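Local coordinates for protein enterotoxin-like toxin X (Staphylococcus aureus, PDB 5U75) that binds sialylated glycans on neutrophil surface glycoproteins, such as those bearing sialyl Lewis X, and thereby inhibits phagocytosis and killing by human neutrophils, at residues I98-H103 with G107-E112; N41-K46 with N86-T91. All coordinates share one frame; numbering follows the deposited sequence. Where two conformers were deposited one is given.

Contact 1: I98-H103 with G107-E112; sequences IIRFAH and GLYMGE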
loop_
_atom_site.group_PDB
_atom_site.type_symbol
_atom_site.label_atom_id
_atom_site.label_comp_id
_atom_site.label_asym_id
_atom_site.label_seq_id
_atom_site.Cartn_x
_atom_site.Cartn_y
_atom_site.Cartn_z
ATOM N N ILE A 98 -0.992 -1.334 5.605
ATOM C CA ILE A 98 -2.016 -2.124 4.918
ATOM C C ILE A 98 -1.981 -1.869 3.409
ATOM O O ILE A 98 -2.088 -2.803 2.613
ATOM C CB ILE A 98 -3.420 -1.836 5.504
ATOM C CG1 ILE A 98 -3.461 -2.287 6.976
ATOM C CG2 ILE A 98 -4.506 -2.519 4.678
ATOM C CD1 ILE A 98 -4.679 -1.816 7.741
ATOM N N ILE A 99 -1.798 -0.607 3.024
ATOM C CA ILE A 99 -1.681 -0.269 1.616
ATOM C C ILE A 99 -0.495 -0.977 0.973
ATOM O O ILE A 99 -0.656 -1.589 -0.083
ATOM C CB ILE A 99 -1.605 1.248 1.390
ATOM C CG1 ILE A 99 -2.975 1.858 1.677
ATOM C CG2 ILE A 99 -1.169 1.575 -0.042
ATOM C CD1 ILE A 99 -2.949 3.363 1.843
ATOM N N ARG A 100 0.680 -0.909 1.582
ATOM C CA ARG A 100 1.851 -1.559 0.970
ATOM C C ARG A 100 1.714 -3.073 0.956
ATOM O O ARG A 100 2.143 -3.720 -0.003
ATOM C CB ARG A 100 3.155 -1.106 1.623
ATOM C CG ARG A 100 3.370 0.379 1.536
ATOM C CD ARG A 100 4.833 0.772 1.608
ATOM N NE ARG A 100 4.992 2.121 2.094
ATOM C CZ ARG A 100 6.105 2.851 2.043
ATOM N NH1 ARG A 100 7.201 2.399 1.446
ATOM N NH2 ARG A 100 6.103 4.062 2.578
ATOM N N PHE A 101 1.069 -3.649 1.983
ATOM C CA PHE A 101 0.730 -5.071 1.966
ATOM C C PHE A 101 -0.074 -5.467 0.712
ATOM O O PHE A 101 0.236 -6.465 0.048
ATOM C CB PHE A 101 -0.048 -5.444 3.241
ATOM C CG PHE A 101 -0.399 -6.893 3.332
ATOM C CD1 PHE A 101 -1.559 -7.388 2.733
ATOM C CD2 PHE A 101 0.422 -7.779 4.036
ATOM C CE1 PHE A 101 -1.897 -8.735 2.829
ATOM C CE2 PHE A 101 0.081 -9.121 4.137
ATOM C CZ PHE A 101 -1.075 -9.602 3.539
ATOM N N ALA A 102 -1.075 -4.652 0.373
ATOM C CA ALA A 102 -1.875 -4.855 -0.845
ATOM C C ALA A 102 -1.029 -4.779 -2.124
ATOM O O ALA A 102 -1.233 -5.559 -3.065
ATOM C CB ALA A 102 -3.007 -3.860 -0.890
ATOM N N HIS A 103 -0.056 -3.873 -2.145
ATOM C CA HIS A 103 0.907 -3.820 -3.271
ATOM C C HIS A 103 1.792 -5.049 -3.369
ATOM O O HIS A 103 1.993 -5.596 -4.471
ATOM C CB HIS A 103 1.757 -2.557 -3.216
ATOM C CG HIS A 103 1.005 -1.317 -3.565
ATOM N ND1 HIS A 103 1.084 -0.723 -4.805
ATOM C CD2 HIS A 103 0.137 -0.565 -2.848
ATOM C CE1 HIS A 103 0.321 0.349 -4.829
ATOM N NE2 HIS A 103 -0.267 0.470 -3.653
ATOM N N GLY A 107 3.085 -8.196 -6.365
ATOM C CA GLY A 107 4.508 -8.339 -6.665
ATOM C C GLY A 107 5.428 -7.224 -6.214
ATOM O O GLY A 107 6.639 -7.326 -6.424
ATOM N N LEU A 108 4.904 -6.162 -5.591
ATOM C CA LEU A 108 5.783 -5.090 -5.120
ATOM C C LEU A 108 6.776 -5.634 -4.081
ATOM O O LEU A 108 6.448 -6.518 -3.294
ATOM C CB LEU A 108 5.017 -3.880 -4.568
ATOM C CG LEU A 108 5.850 -2.591 -4.490
ATOM C CD1 LEU A 108 6.109 -1.999 -5.878
ATOM C CD2 LEU A 108 5.193 -1.551 -3.603
ATOM N N TYR A 109 8.005 -5.141 -4.150
ATOM C CA TYR A 109 9.099 -5.521 -3.227
ATOM C C TYR A 109 9.583 -6.966 -3.303
ATOM O O TYR A 109 10.273 -7.429 -2.382
ATOM C CB TYR A 109 8.783 -5.159 -1.758
ATOM C CG TYR A 109 8.479 -3.711 -1.488
ATOM C CD1 TYR A 109 9.186 -2.684 -2.119
ATOM C CD2 TYR A 109 7.515 -3.356 -0.556
ATOM C CE1 TYR A 109 8.914 -1.363 -1.852
ATOM C CE2 TYR A 109 7.241 -2.035 -0.284
ATOM C CZ TYR A 109 7.932 -1.036 -0.929
ATOM O OH TYR A 109 7.645 0.263 -0.636
ATOM N N MET A 110 9.268 -7.664 -4.387
ATOM C CA MET A 110 9.801 -8.993 -4.606
ATOM C C MET A 110 11.019 -8.864 -5.500
ATOM O O MET A 110 11.140 -7.902 -6.260
ATOM C CB MET A 110 8.732 -9.879 -5.224
ATOM C CG MET A 110 7.645 -10.197 -4.216
ATOM S SD MET A 110 6.283 -11.171 -4.872
ATOM C CE MET A 110 5.576 -11.808 -3.354
ATOM N N GLY A 111 11.924 -9.829 -5.391
ATOM C CA GLY A 111 13.150 -9.833 -6.183
ATOM C C GLY A 111 14.222 -8.957 -5.580
ATOM O O GLY A 111 14.237 -8.722 -4.379
ATOM N N GLU A 112 15.111 -8.447 -6.430
ATOM C CA GLU A 112 16.369 -7.859 -5.978
ATOM C C GLU A 112 16.511 -6.371 -6.247
ATOM O O GLU A 112 17.521 -5.795 -5.858
ATOM C CB GLU A 112 17.548 -8.621 -6.617
#
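Arg100 and Tyr109 meet through their polar ends: NH1 of Arg100 donates to OH of Tyr109 over 3.0 Å, with the hydroxyl tilted 16° out of the guanidinium plane. The arginine chain, extended from CG to NE, brings its CD to the edge of the phenol ring, 4.2 Å from Tyr109 CE2, and guanidinium and ring lie 32° apart. Both groups are buried: Arg100 has a salt bridge from NE to Asp96 and a second NH1 bond to Lys135 O, while the tyrosine hydroxyl also bonds Ser133 O; an arginine, with its several N-H groups, suits such a junction. At the end of helix 92-104 the chain leaves through a Schellman motif, where Gly107, which has no CB to press on the preceding carbonyl oxygen, takes the positive phi. There His103 O accepts from Leu108 N at 3.2 Å, and only weakly from Gly107 N. A type II turn from Gly107 to Met110 follows. Leu108, its CG swung anti to the backbone N (chi1 -161°), runs alongside His103 and sets CD2 3.6 Å from His103 CB. The same methyl lies over one face of the Tyr109 ring, off-centre toward its rim. The imidazole turns away from 107-112, held through ND1 by Tyr106 OH and edge-to-face by Phe156.

Contact 2: N41-K46 with N86-T91; sequences NGKSNK and NKEVVT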
loop_
_atom_site.group_PDB
_atom_site.type_symbol
_atom_site.label_atom_id
_atom_site.label_comp_id
_atom_site.label_asym_id
_atom_site.label_seq_id
_atom_site.Cartn_x
_atom_site.Cartn_y
_atom_site.Cartn_z
ATOM N N ASN A 41 -0.497 -3.771 14.831
ATOM C CA ASN A 41 -1.238 -3.179 15.971
ATOM C C ASN A 41 -2.575 -3.846 16.299
ATOM O O ASN A 41 -3.558 -3.163 16.593
ATOM C CB ASN A 41 -1.508 -1.691 15.717
ATOM C CG ASN A 41 -0.252 -0.864 15.634
ATOM O OD1 ASN A 41 0.817 -1.269 16.086
ATOM N ND2 ASN A 41 -0.382 0.328 15.069
ATOM N N GLY A 42 -2.649 -5.165 16.219
ATOM C CA GLY A 42 -3.922 -5.843 16.509
ATOM C C GLY A 42 -4.918 -5.916 15.356
ATOM O O GLY A 42 -5.968 -6.557 15.491
ATOM N N LYS A 43 -4.605 -5.277 14.221
ATOM C CA LYS A 43 -5.369 -5.475 13.006
ATOM C C LYS A 43 -4.712 -6.545 12.194
ATOM O O LYS A 43 -3.524 -6.774 12.337
ATOM C CB LYS A 43 -5.437 -4.190 12.206
ATOM C CG LYS A 43 -6.238 -3.151 12.947
ATOM C CD LYS A 43 -6.507 -1.982 12.048
ATOM C CE LYS A 43 -7.509 -1.019 12.685
ATOM N NZ LYS A 43 -6.990 -0.233 13.840
ATOM N N SER A 44 -5.482 -7.194 11.337
ATOM C CA SER A 44 -4.932 -8.242 10.507
ATOM C C SER A 44 -5.699 -8.395 9.223
ATOM O O SER A 44 -6.858 -7.982 9.126
ATOM C CB SER A 44 -4.925 -9.578 11.268
ATOM O OG SER A 44 -6.237 -9.937 11.598
ATOM N N ASN A 45 -5.033 -8.998 8.244
ATOM C CA ASN A 45 -5.646 -9.355 6.987
ATOM C C ASN A 45 -6.548 -10.565 7.232
ATOM O O ASN A 45 -6.056 -11.662 7.439
ATOM C CB ASN A 45 -4.574 -9.694 5.956
ATOM C CG ASN A 45 -5.145 -10.077 4.601
ATOM O OD1 ASN A 45 -6.182 -9.568 4.166
ATOM N ND2 ASN A 45 -4.460 -10.991 3.924
ATOM N N LYS A 46 -7.849 -10.348 7.236
ATOM C CA LYS A 46 -8.814 -11.438 7.365
ATOM C C LYS A 46 -9.581 -11.501 6.081
ATOM O O LYS A 46 -9.921 -10.458 5.536
ATOM C CB LYS A 46 -9.773 -11.151 8.507
ATOM C CG LYS A 46 -9.101 -11.150 9.858
ATOM C CD LYS A 46 -10.076 -10.713 10.933
ATOM C CE LYS A 46 -9.341 -10.408 12.229
ATOM N NZ LYS A 46 -10.264 -9.930 13.290
ATOM N N ASN A 86 -12.611 -1.074 8.582
ATOM C CA ASN A 86 -13.611 -0.440 9.447
ATOM C C ASN A 86 -13.503 1.081 9.394
ATOM O O ASN A 86 -12.397 1.623 9.226
ATOM C CB ASN A 86 -13.477 -0.949 10.881
ATOM C CG ASN A 86 -13.858 -2.416 10.999
ATOM O OD1 ASN A 86 -14.560 -2.955 10.148
ATOM N ND2 ASN A 86 -13.384 -3.065 12.043
ATOM N N LYS A 87 -14.663 1.741 9.474
ATOM C CA LYS A 87 -14.747 3.191 9.667
ATOM C C LYS A 87 -14.239 3.551 11.053
ATOM O O LYS A 87 -14.862 3.223 12.068
ATOM C CB LYS A 87 -16.180 3.708 9.496
ATOM C CG LYS A 87 -16.646 3.781 8.062
ATOM C CD LYS A 87 -18.108 4.198 7.983
ATOM C CE LYS A 87 -18.660 4.032 6.578
ATOM N NZ LYS A 87 -20.071 4.534 6.542
ATOM N N GLU A 88 -13.087 4.205 11.111
ATOM C CA GLU A 88 -12.499 4.615 12.382
ATOM C C GLU A 88 -11.300 5.479 12.112
ATOM O O GLU A 88 -10.808 5.514 10.982
ATOM C CB GLU A 88 -12.047 3.414 13.236
ATOM C CG GLU A 88 -11.004 2.544 12.592
ATOM C CD GLU A 88 -10.683 1.287 13.395
ATOM O OE1 GLU A 88 -11.069 1.169 14.578
ATOM O OE2 GLU A 88 -10.027 0.409 12.838
ATOM N N VAL A 89 -10.798 6.110 13.172
ATOM C CA VAL A 89 -9.550 6.870 13.080
ATOM C C VAL A 89 -8.410 5.894 13.331
ATOM O O VAL A 89 -8.395 5.193 14.358
ATOM C CB VAL A 89 -9.538 8.076 14.043
ATOM C CG1 VAL A 89 -8.227 8.832 13.952
ATOM C CG2 VAL A 89 -10.697 9.000 13.721
ATOM N N VAL A 90 -7.498 5.812 12.361
ATOM C CA VAL A 90 -6.324 4.951 12.407
ATOM C C VAL A 90 -5.084 5.835 12.244
ATOM O O VAL A 90 -5.196 7.041 11.988
ATOM C CB VAL A 90 -6.347 3.840 11.317
ATOM C CG1 VAL A 90 -7.608 2.984 11.430
ATOM C CG2 VAL A 90 -6.241 4.416 9.901
ATOM N N THR A 91 -3.909 5.240 12.422
ATOM C CA THR A 91 -2.659 5.964 12.204
ATOM C C THR A 91 -2.197 5.789 10.767
ATOM O O THR A 91 -2.542 4.806 10.077
ATOM C CB THR A 91 -1.522 5.519 13.143
ATOM O OG1 THR A 91 -1.149 4.176 12.872
ATOM C CG2 THR A 91 -1.927 5.673 14.624
HETATM O O HOH W 1 0.213 3.086 14.814
HETATM O O HOH W 2 -7.094 2.639 15.355
#
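The backbones of 41-46 and 86-91 stay well apart, with 10.0 Å between the CA atoms of Asn41 and Thr91, so side chains and water span the gap. Lys43 is the main bridge: it reaches across from the short strand 43-44 while Glu88 comes from the opposite direction, and NZ of Lys43 forms a salt bridge with OE2 of Glu88 at 3.3 Å, although the position of that oxygen is less certain. The lysine chain is extended until a bend at its last torsion (chi4 71°) turns the ammonium, which also pairs with Glu94 of helix 92-104; the carboxylate of Glu94, and perhaps that of Glu88, would be expected to favour its charged form. A long, flexible side chain suits this wide separation. Strand 89-91 pairs antiparallel with 145-147, and Thr91 then occupies the N-cap of helix 92-104, its OG1 accepting from Glu94 N, a role to which a short hydroxyl side chain is well fitted. The same OG1 is 2.6 Å from a water that takes a weak bond from Asn41 ND2. A second water donates to Val89 O at 3.0 Å and accepts a weak bond from Lys43 NZ. Val90 CG1 lies 4.1 Å from Lys43 NZ, an apolar neighbour beside the ammonium.

How the contacts relate
From the N terminus, the chain passes helix 23-35 and the small hairpin of strands 39-40 and 43-44, then runs through strands 61-72 and 75-86 before contact 2 closes this long loop at 86-91. Helix 92-104 follows directly, and contact 1 closes a much shorter loop just beyond its end. The two are therefore in series, neither enclosing nor crossing the other, with centres about 19 Å apart. Contact 2 ties the hairpin to the approach of the helix at the surface; contact 1, a mostly buried contact, ties the start of the loop toward strand 118-123 back to helix 92-104. They touch where Phe101 CE1 packs 3.6 Å from Asn45 ND2.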